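Local coordinates for periplasmic divalent cation tolerance protein (Synechococcus elongatus, PDB 6GDX) that forms a PII-like trimer, may bind copper, and possibly carries or signals a small molecule rather than conferring metal tolerance, at residues 38-43 and 47-52; 56-61 and 91-96. One frame throughout, in Å; residues are numbered along the deposited sequence.

Interaction 1: residues 38-43 and 47-52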
loop_
_atom_site.group_PDB
_atom_site.type_symbol
_atom_site.label_atom_id
_atom_site.label_comp_id
_atom_site.label_asym_id
_atom_site.label_seq_id
_atom_site.Cartn_x
_atom_site.Cartn_y
_atom_site.Cartn_z
ATOM N N THR B 38 3.169 9.236 -3.000
ATOM C CA THR B 38 2.687 10.608 -3.071
ATOM C C THR B 38 1.342 10.610 -3.804
ATOM O O THR B 38 0.918 9.575 -4.328
ATOM C CB THR B 38 3.704 11.539 -3.739
ATOM O OG1 THR B 38 3.284 12.900 -3.588
ATOM C CG2 THR B 38 3.907 11.229 -5.183
ATOM N N THR B 39 0.668 11.753 -3.826
ATOM C CA THR B 39 -0.580 11.902 -4.584
ATOM C C THR B 39 -0.485 13.129 -5.455
ATOM O O THR B 39 0.233 14.079 -5.157
ATOM C CB THR B 39 -1.807 12.001 -3.674
ATOM O OG1 THR B 39 -1.751 13.212 -2.945
ATOM C CG2 THR B 39 -1.913 10.831 -2.732
ATOM N N VAL B 40 -1.251 13.095 -6.554
ATOM C CA VAL B 40 -1.505 14.267 -7.381
ATOM C C VAL B 40 -3.012 14.332 -7.628
ATOM O O VAL B 40 -3.761 13.444 -7.213
ATOM C CB VAL B 40 -0.729 14.212 -8.713
ATOM C CG1 VAL B 40 0.753 14.173 -8.469
ATOM C CG2 VAL B 40 -1.159 13.022 -9.562
ATOM N N SER B 41 -3.478 15.394 -8.281
ATOM C CA SER B 41 -4.913 15.564 -8.433
ATOM C C SER B 41 -5.518 14.746 -9.572
ATOM O O SER B 41 -6.560 14.129 -9.369
ATOM C CB SER B 41 -5.262 17.038 -8.628
ATOM O OG SER B 41 -6.647 17.212 -8.808
ATOM N N THR B 42 -4.889 14.744 -10.752
ATOM C CA THR B 42 -5.520 14.178 -11.949
ATOM C C THR B 42 -4.728 13.030 -12.540
ATOM O O THR B 42 -3.506 12.894 -12.332
ATOM C CB THR B 42 -5.723 15.229 -13.057
ATOM O OG1 THR B 42 -4.442 15.562 -13.566
ATOM C CG2 THR B 42 -6.445 16.480 -12.532
ATOM N N GLU B 43 -5.428 12.184 -13.271
ATOM C CA GLU B 43 -4.830 11.098 -14.019
ATOM C C GLU B 43 -3.760 11.602 -14.976
ATOM O O GLU B 43 -2.688 11.020 -15.035
ATOM C CB GLU B 43 -5.911 10.307 -14.717
ATOM C CG GLU B 43 -5.391 9.141 -15.515
ATOM C CD GLU B 43 -6.491 8.400 -16.244
ATOM O OE1 GLU B 43 -6.401 7.189 -16.318
ATOM O OE2 GLU B 43 -7.442 9.012 -16.786
ATOM N N GLN B 47 0.151 10.457 -14.867
ATOM C CA GLN B 47 0.776 9.766 -15.996
ATOM C C GLN B 47 2.049 10.528 -16.435
ATOM O O GLN B 47 3.068 9.927 -16.713
ATOM C CB GLN B 47 -0.221 9.662 -17.156
ATOM C CG GLN B 47 -1.362 8.722 -16.894
ATOM C CD GLN B 47 -2.443 8.790 -17.935
ATOM O OE1 GLN B 47 -2.626 9.824 -18.599
ATOM N NE2 GLN B 47 -3.185 7.699 -18.096
ATOM N N GLN B 48 1.962 11.842 -16.487
ATOM C CA GLN B 48 3.085 12.648 -16.905
ATOM C C GLN B 48 4.235 12.583 -15.915
ATOM O O GLN B 48 5.423 12.476 -16.308
ATOM C CB GLN B 48 2.625 14.078 -17.159
ATOM C CG GLN B 48 1.763 14.169 -18.425
ATOM C CD GLN B 48 1.297 15.570 -18.776
ATOM O OE1 GLN B 48 1.654 16.543 -18.114
ATOM N NE2 GLN B 48 0.502 15.679 -19.842
ATOM N N LEU B 49 3.918 12.653 -14.627
ATOM C CA LEU B 49 4.966 12.625 -13.606
ATOM C C LEU B 49 5.623 11.255 -13.568
ATOM O O LEU B 49 6.836 11.154 -13.415
ATOM C CB LEU B 49 4.380 12.979 -12.255
ATOM C CG LEU B 49 5.327 13.265 -11.109
ATOM C CD1 LEU B 49 6.140 14.510 -11.401
ATOM C CD2 LEU B 49 4.554 13.417 -9.802
ATOM N N ALA B 50 4.808 10.205 -13.681
ATOM C CA ALA B 50 5.345 8.857 -13.670
ATOM C C ALA B 50 6.305 8.643 -14.836
ATOM O O ALA B 50 7.403 8.121 -14.665
ATOM C CB ALA B 50 4.222 7.859 -13.726
ATOM N N GLN B 51 5.860 9.023 -16.026
ATOM C CA GLN B 51 6.694 8.868 -17.213
ATOM C C GLN B 51 8.006 9.626 -17.054
ATOM O O GLN B 51 9.083 9.109 -17.390
ATOM C CB GLN B 51 5.928 9.387 -18.423
ATOM C CG GLN B 51 6.720 9.338 -19.718
ATOM C CD GLN B 51 6.628 8.004 -20.396
ATOM O OE1 GLN B 51 5.704 7.224 -20.146
ATOM N NE2 GLN B 51 7.577 7.731 -21.283
ATOM N N ALA B 52 7.930 10.846 -16.554
ATOM C CA ALA B 52 9.109 11.674 -16.417
ATOM C C ALA B 52 10.095 11.090 -15.420
ATOM O O ALA B 52 11.333 11.158 -15.599
ATOM C CB ALA B 52 8.727 13.109 -16.055
#
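The backbones of Glu43 and Gln47 meet through an i to i+4 helical bond, Gln47 N to Glu43 O at 2.9 Å with an N-H...O angle of 163°. It belongs to the first turn of helix 43-55, and the corner between this helix and strand 33-40 opens the first beta-alpha-beta unit of the ferredoxin-like fold. Thr42 takes the N-cap position, its OG1 accepting from Glu45 N. On the outer side of the turn the two long side chains cross aslant, both extended beyond CG. Glu43 CG stands anti to the backbone N (chi1 -179°), which carries the chain out to cross Gln47 at its amide, Glu43 CG lying 3.7 Å from Gln47 NE2. Carboxylate and amide planes differ by 26°, but Glu43 OE1 and Gln47 NE2, 3.7 Å apart, are too distant to bond. The amide instead donates from NE2 to Gln68 OE1 of the second subunit, while Glu43 OE1 receives a weak bond from NE2 of that same residue; the turn therefore takes part in the trimer interface. On the buried side, Met85 of strand 76-90 touches both Val40 and Leu49, which meet methyl to methyl, Val40 CG1 against Leu49 CD2 at 4.1 Å.

Interaction 2: residues 56-61 and 91-96; sequences AGLAAC and VEQLDA
Leu58 meets helix 91-104 chiefly through one methyl: its CD2 lies 3.7 Å from Ala96 CB and 3.9 Å from Ala96 C, an apolar touch against the side of the helix. Leu97 and Trp100 of the same helix also touch Leu58. One turn before Ala96, Gln93 borders the same methyl, with OE1 4.1 Å from Leu58 CD2. A bend at chi2 (-51°) swings the glutamine amide across the helix surface, with OE1 on the Leu58 side. Its aliphatic part lies near the loop backbone, Gln93 CB being 4.1 Å from Leu58 O and Gln93 CG 4.2 Å from Gly57 O. No hydrogen bond joins the two segments, so this is van der Waals packing of a loop on a helix. The loop follows helix 43-55, whose C-terminus ends in a Schellman motif at Gly57 (phi 77°), and it leads to the second strand of the ferredoxin-like fold; the contact sets the loop that follows the first helix of the fold against helix 91-104. Farther out, Leu58 O is bonded by Thr89 OG1 at the end of strand 76-90, and the neighbouring Thr90 OG1 accepts from Gln93 N.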
loop_
_atom_site.group_PDB
_atom_site.type_symbol
_atom_site.label_atom_id
_atom_site.label_comp_id
_atom_site.label_asym_id
_atom_site.label_seq_id
_atom_site.Cartn_x
_atom_site.Cartn_y
_atom_site.Cartn_z
ATOM N N ALA B 56 13.938 9.772 -16.391
ATOM C CA ALA B 56 15.105 10.318 -15.726
ATOM C C ALA B 56 15.914 9.314 -14.919
ATOM O O ALA B 56 16.911 9.691 -14.295
ATOM C CB ALA B 56 14.661 11.470 -14.839
ATOM N N GLY B 57 15.470 8.060 -14.881
ATOM C CA GLY B 57 16.186 7.045 -14.132
ATOM C C GLY B 57 16.006 7.076 -12.634
ATOM O O GLY B 57 16.818 6.502 -11.913
ATOM N N LEU B 58 14.965 7.752 -12.164
ATOM C CA LEU B 58 14.734 7.952 -10.730
ATOM C C LEU B 58 13.849 6.878 -10.094
ATOM O O LEU B 58 13.835 6.733 -8.869
ATOM C CB LEU B 58 14.166 9.336 -10.485
ATOM C CG LEU B 58 15.205 10.427 -10.727
ATOM C CD1 LEU B 58 14.504 11.784 -10.790
ATOM C CD2 LEU B 58 16.297 10.393 -9.678
ATOM N N ALA B 59 13.110 6.148 -10.923
ATOM C CA ALA B 59 12.254 5.060 -10.457
ATOM C C ALA B 59 12.235 4.004 -11.530
ATOM O O ALA B 59 12.280 4.330 -12.733
ATOM C CB ALA B 59 10.838 5.527 -10.149
ATOM N N ALA B 60 12.194 2.733 -11.149
ATOM C CA ALA B 60 12.085 1.645 -12.107
ATOM C C ALA B 60 10.694 1.412 -12.616
ATOM O O ALA B 60 10.463 0.962 -13.752
ATOM C CB ALA B 60 12.610 0.363 -11.485
ATOM N N CYS B 61 9.727 1.655 -11.733
ATOM C CA CYS B 61 8.298 1.471 -11.999
ATOM C C CYS B 61 7.570 2.520 -11.173
ATOM O O CYS B 61 7.995 2.806 -10.044
ATOM C CB CYS B 61 7.805 0.075 -11.599
ATOM S SG CYS B 61 6.024 -0.140 -11.784
ATOM N N VAL B 91 17.415 2.930 -2.412
ATOM C CA VAL B 91 17.831 3.927 -1.439
ATOM C C VAL B 91 18.807 4.907 -2.076
ATOM O O VAL B 91 18.800 6.092 -1.730
ATOM C CB VAL B 91 18.394 3.277 -0.165
ATOM C CG1 VAL B 91 19.651 2.484 -0.447
ATOM C CG2 VAL B 91 18.601 4.347 0.903
ATOM N N GLU B 92 19.644 4.424 -2.993
ATOM C CA GLU B 92 20.623 5.295 -3.635
ATOM C C GLU B 92 19.982 6.405 -4.467
ATOM O O GLU B 92 20.581 7.481 -4.586
ATOM C CB GLU B 92 21.571 4.481 -4.519
ATOM C CG GLU B 92 22.508 3.573 -3.724
ATOM C CD GLU B 92 21.985 2.159 -3.500
ATOM O OE1 GLU B 92 20.793 1.844 -3.772
ATOM O OE2 GLU B 92 22.778 1.300 -3.067
ATOM N N GLN B 93 18.802 6.175 -5.057
ATOM C CA GLN B 93 18.121 7.210 -5.839
ATOM C C GLN B 93 17.068 7.973 -5.058
ATOM O O GLN B 93 16.517 8.923 -5.597
ATOM C CB GLN B 93 17.489 6.643 -7.120
ATOM C CG GLN B 93 18.463 5.979 -8.075
ATOM C CD GLN B 93 19.644 6.849 -8.372
ATOM O OE1 GLN B 93 19.479 8.038 -8.591
ATOM N NE2 GLN B 93 20.839 6.267 -8.373
ATOM N N LEU B 94 16.818 7.591 -3.799
ATOM C CA LEU B 94 15.656 8.121 -3.091
ATOM C C LEU B 94 15.771 9.625 -2.856
ATOM O O LEU B 94 14.823 10.375 -3.083
ATOM C CB LEU B 94 15.480 7.401 -1.770
ATOM C CG LEU B 94 14.261 7.813 -0.948
ATOM C CD1 LEU B 94 12.967 7.474 -1.660
ATOM C CD2 LEU B 94 14.340 7.176 0.432
ATOM N N ASP B 95 16.943 10.096 -2.437
ATOM C CA ASP B 95 17.112 11.509 -2.188
ATOM C C ASP B 95 16.929 12.311 -3.502
ATOM O O ASP B 95 16.263 13.333 -3.523
ATOM C CB ASP B 95 18.477 11.744 -1.510
ATOM C CG ASP B 95 18.629 13.129 -0.929
ATOM O OD1 ASP B 95 19.082 14.007 -1.671
ATOM O OD2 ASP B 95 18.368 13.323 0.276
ATOM N N ALA B 96 17.549 11.833 -4.595
ATOM C CA ALA B 96 17.421 12.506 -5.899
ATOM C C ALA B 96 15.971 12.512 -6.365
ATOM O O ALA B 96 15.483 13.506 -6.925
ATOM C CB ALA B 96 18.307 11.876 -6.964
#

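In the fold
Interaction 1 closes before interaction 2 opens along the chain, and their centres lie about 16 Å apart. Helix 43-55 connects them: residues 38-43 and 47-52 join its beginning to strand 33-40, whereas residues 56-61 follow its end and lead into strand 61-73. Helix 91-104 runs past both, receiving Leu58 at Ala96, Leu97 and Trp100 and Leu49 at Trp100, Leu101 and Gln104. Leu49, Ala52 and the following loop thus pack on helix 91-104, beside the four-stranded antiparallel sheet. Both lie at the second subunit: helix 43-55 packs on it, and Cys61, at the end of segment 56-61, pairs in an antiparallel ladder with one of its strands, so the sheet runs on across the trimer interface.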